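Local atomic coordinates of iron Transport-associated domain protein (Bacillus anthracis, PDB entry 4H8Q), a protein that binds heme through a NEAT domain and, as a hemophore, probably takes it from methemoglobin for iron uptake. Residues A[50-55]-A[90-95]. The protein carries 1 engineered substitution. Sequence-based numbering, arbitrary orientation.
Sequences KYIAMT and VEFEAN
Ile52 lies over one face of the Phe92 ring. Ile52 CB comes down 4.1 Å from the Phe92 ring centroid, which makes a CH-pi contact offset toward the rim. Ile52 CG2 reaches Phe92 CZ, and Ile52 CG1 passes Phe92 CE1 to meet the methyl of Ala94. The Phe92 ring itself starts from a first torsion of 54°, with CG between its own N and carbonyl carbon, and this leans the ring toward Ile52. Met54 CE then meets the ring edge in its plane, 3.7 Å from Phe92 CZ.

These residues face the interior of the NEAT domain's immunoglobulin-like beta sandwich, where strands 49-56 and 87-94 are antiparallel neighbours. Ile18 and Phe20 of strand 14-24 reach Ile52 and Met54 there. Ile52 with Phe92 and Met54 with Val90 are hydrogen-bonded pairs. The Ile52 N to Phe92 O bond is 2.7 Å and nearly straight at 177°.

On the other face, Tyr51 and Glu93 form a non-hydrogen-bonded pair and run side by side. The Glu93 CG lies 3.4 Å from Tyr51 CE1, with ring and carboxylate planes 59° apart. One water bridges Lys50 N, Glu93 OE2 and Ala94 O.

Back on the Ile52 side, Lys50 runs out along the end of the other strand. Lys50 CB lies 3.6 Å from Ala94 O. CG carries the chain onward to Asn95. Lys50 CD passes Asn95 O at 3.6 Å and Lys50 CE follows at 3.5 Å. The chain bends at its last torsion, which brings Lys50 NZ round to donate to Asn95 O at 2.9 Å.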
ATOM      1  N   LYS A  50      14.002   1.568  -4.412  1.00 30.84           N
ATOM      2  CA  LYS A  50      13.047   2.255  -3.553  1.00 27.23           C
ATOM      3  C   LYS A  50      12.054   1.266  -2.962  1.00 26.50           C
ATOM      4  O   LYS A  50      11.398   0.521  -3.692  1.00 29.84           O
ATOM      5  CB  LYS A  50      12.288   3.320  -4.340  1.00 26.77           C
ATOM      6  CG  LYS A  50      13.172   4.326  -5.055  1.00 30.63           C
ATOM      7  CD  LYS A  50      12.335   5.425  -5.677  1.00 35.99           C
ATOM      8  CE  LYS A  50      13.105   6.175  -6.749  1.00 43.25           C
ATOM      9  NZ  LYS A  50      13.381   5.302  -7.923  1.00 46.64           N
ATOM     10  N   TYR A  51      11.956   1.259  -1.639  1.00 23.34           N
ATOM     11  CA  TYR A  51      11.012   0.384  -0.958  1.00 22.99           C
ATOM     12  C   TYR A  51      10.044   1.230  -0.164  1.00 25.30           C
ATOM     13  O   TYR A  51      10.429   2.225   0.449  1.00 24.11           O
ATOM     14  CB  TYR A  51      11.742  -0.568  -0.019  1.00 23.65           C
ATOM     15  CG  TYR A  51      12.842  -1.328  -0.708  1.00 28.95           C
ATOM     16  CD1 TYR A  51      12.565  -2.484  -1.425  1.00 32.11           C
ATOM     17  CD2 TYR A  51      14.154  -0.880  -0.659  1.00 30.29           C
ATOM     18  CE1 TYR A  51      13.571  -3.180  -2.068  1.00 37.46           C
ATOM     19  CE2 TYR A  51      15.163  -1.566  -1.300  1.00 38.25           C
ATOM     20  CZ  TYR A  51      14.867  -2.715  -2.001  1.00 40.87           C
ATOM     21  OH  TYR A  51      15.877  -3.400  -2.640  1.00 46.87           O
ATOM     22  N   ILE A  52       8.781   0.830  -0.180  1.00 18.99           N
ATOM     23  CA  ILE A  52       7.749   1.534   0.550  1.00 18.54           C
ATOM     24  C   ILE A  52       7.288   0.646   1.683  1.00 21.21           C
ATOM     25  O   ILE A  52       7.000  -0.532   1.473  1.00 22.84           O
ATOM     26  CB  ILE A  52       6.539   1.790  -0.355  1.00 17.93           C
ATOM     27  CG1 ILE A  52       6.963   2.594  -1.588  1.00 21.92           C
ATOM     28  CG2 ILE A  52       5.414   2.474   0.431  1.00 20.94           C
ATOM     29  CD1 ILE A  52       7.337   4.020  -1.276  1.00 23.96           C
ATOM     30  N   ALA A  53       7.238   1.210   2.882  1.00 18.42           N
ATOM     31  CA  ALA A  53       6.638   0.549   4.029  1.00 17.80           C
ATOM     32  C   ALA A  53       5.359   1.282   4.382  1.00 20.57           C
ATOM     33  O   ALA A  53       5.375   2.471   4.707  1.00 20.89           O
ATOM     34  CB  ALA A  53       7.599   0.546   5.214  1.00 20.22           C
ATOM     35  N   MET A  54       4.249   0.558   4.314  1.00 18.36           N
ATOM     36  CA  MET A  54       2.923   1.151   4.449  1.00 18.56           C
ATOM     37  C   MET A  54       2.145   0.466   5.561  1.00 18.83           C
ATOM     38  O   MET A  54       2.104  -0.764   5.619  1.00 19.40           O
ATOM     39  CB  MET A  54       2.159   0.969   3.137  1.00 19.71           C
ATOM     40  CG  MET A  54       0.782   1.587   3.144  1.00 22.36           C
ATOM     41  SD  MET A  54       0.021   1.435   1.523  1.00 25.24           S
ATOM     42  CE  MET A  54       1.209   2.298   0.505  1.00 26.08           C
ATOM     43  N   THR A  55       1.524   1.257   6.430  1.00 19.41           N
ATOM     44  CA  THR A  55       0.682   0.723   7.493  1.00 17.61           C
ATOM     45  C   THR A  55      -0.757   0.510   7.019  1.00 18.49           C
ATOM     46  O   THR A  55      -1.388   1.425   6.464  1.00 19.60           O
ATOM     47  CB  THR A  55       0.685   1.653   8.721  1.00 21.38           C
ATOM     48  OG1 THR A  55       2.023   1.749   9.237  1.00 21.70           O
ATOM     49  CG2 THR A  55      -0.242   1.116   9.805  1.00 23.47           C
ATOM     50  N   VAL A  90       3.315  -3.399   5.690  1.00 17.26           N
ATOM     51  CA  VAL A  90       3.712  -4.186   4.526  1.00 18.60           C
ATOM     52  C   VAL A  90       4.757  -3.415   3.732  1.00 21.17           C
ATOM     53  O   VAL A  90       4.787  -2.180   3.748  1.00 20.38           O
ATOM     54  CB  VAL A  90       2.501  -4.577   3.631  1.00 19.13           C
ATOM     55  CG1 VAL A  90       1.502  -5.433   4.422  1.00 19.41           C
ATOM     56  CG2 VAL A  90       1.817  -3.335   3.063  1.00 19.68           C
ATOM     57  N   GLU A  91       5.626  -4.144   3.048  1.00 18.33           N
ATOM     58  CA  GLU A  91       6.729  -3.520   2.330  1.00 19.36           C
ATOM     59  C   GLU A  91       6.777  -4.033   0.906  1.00 21.93           C
ATOM     60  O   GLU A  91       6.593  -5.225   0.660  1.00 20.62           O
ATOM     61  CB  GLU A  91       8.037  -3.858   3.039  1.00 22.40           C
ATOM     62  CG  GLU A  91       9.281  -3.355   2.355  1.00 29.44           C
ATOM     63  CD  GLU A  91      10.531  -3.883   3.040  1.00 36.92           C
ATOM     64  OE1 GLU A  91      10.963  -5.013   2.705  1.00 39.41           O
ATOM     65  OE2 GLU A  91      11.062  -3.175   3.925  1.00 38.03           O
ATOM     66  N   PHE A  92       7.008  -3.127  -0.034  1.00 21.71           N
ATOM     67  CA  PHE A  92       7.063  -3.485  -1.443  1.00 20.92           C
ATOM     68  C   PHE A  92       7.906  -2.470  -2.189  1.00 22.25           C
ATOM     69  O   PHE A  92       8.163  -1.370  -1.695  1.00 23.35           O
ATOM     70  CB  PHE A  92       5.653  -3.562  -2.055  1.00 23.55           C
ATOM     71  CG  PHE A  92       4.831  -2.310  -1.858  1.00 19.77           C
ATOM     72  CD1 PHE A  92       4.926  -1.258  -2.752  1.00 25.13           C
ATOM     73  CD2 PHE A  92       3.971  -2.189  -0.775  1.00 20.65           C
ATOM     74  CE1 PHE A  92       4.170  -0.111  -2.573  1.00 20.99           C
ATOM     75  CE2 PHE A  92       3.212  -1.046  -0.591  1.00 21.65           C
ATOM     76  CZ  PHE A  92       3.318  -0.003  -1.494  1.00 20.73           C
ATOM     77  N   GLU A  93       8.342  -2.850  -3.382  1.00 23.97           N
ATOM     78  CA  GLU A  93       9.193  -2.001  -4.193  1.00 27.55           C
ATOM     79  C   GLU A  93       8.368  -1.061  -5.052  1.00 29.02           C
ATOM     80  O   GLU A  93       7.282  -1.411  -5.529  1.00 28.32           O
ATOM     81  CB  GLU A  93      10.075  -2.866  -5.096  1.00 30.95           C
ATOM     82  CG  GLU A  93      11.547  -2.822  -4.773  1.00 42.46           C
ATOM     83  CD  GLU A  93      12.378  -3.528  -5.829  1.00 47.38           C
ATOM     84  OE1 GLU A  93      12.509  -4.769  -5.746  1.00 47.81           O
ATOM     85  OE2 GLU A  93      12.884  -2.842  -6.746  1.00 49.26           O
ATOM     86  N   ALA A  94       8.882   0.150  -5.227  1.00 26.99           N
ATOM     87  CA  ALA A  94       8.320   1.079  -6.187  1.00 28.15           C
ATOM     88  C   ALA A  94       9.448   1.463  -7.132  1.00 35.28           C
ATOM     89  O   ALA A  94      10.623   1.347  -6.789  1.00 36.46           O
ATOM     90  CB  ALA A  94       7.762   2.297  -5.484  1.00 30.79           C
ATOM     91  N   ASN A  95       9.097   1.884  -8.337  1.00 38.69           N
ATOM     92  CA  ASN A  95      10.109   2.326  -9.280  1.00 43.94           C
ATOM     93  C   ASN A  95      10.004   3.828  -9.452  1.00 33.01           C
ATOM     94  O   ASN A  95      10.710   4.597  -8.799  1.00 38.55           O
ATOM     95  CB  ASN A  95       9.937   1.613 -10.622  1.00 43.64           C
ATOM     96  CG  ASN A  95       9.687   0.120 -10.461  1.00 55.95           C
ATOM     97  OD1 ASN A  95       8.538  -0.325 -10.401  1.00 63.19           O
ATOM     98  ND2 ASN A  95      10.763  -0.660 -10.382  1.00 61.31           N
TER
HETATM   99  O   HOH W   1      13.109   0.222  -6.936  1.00 37.63           O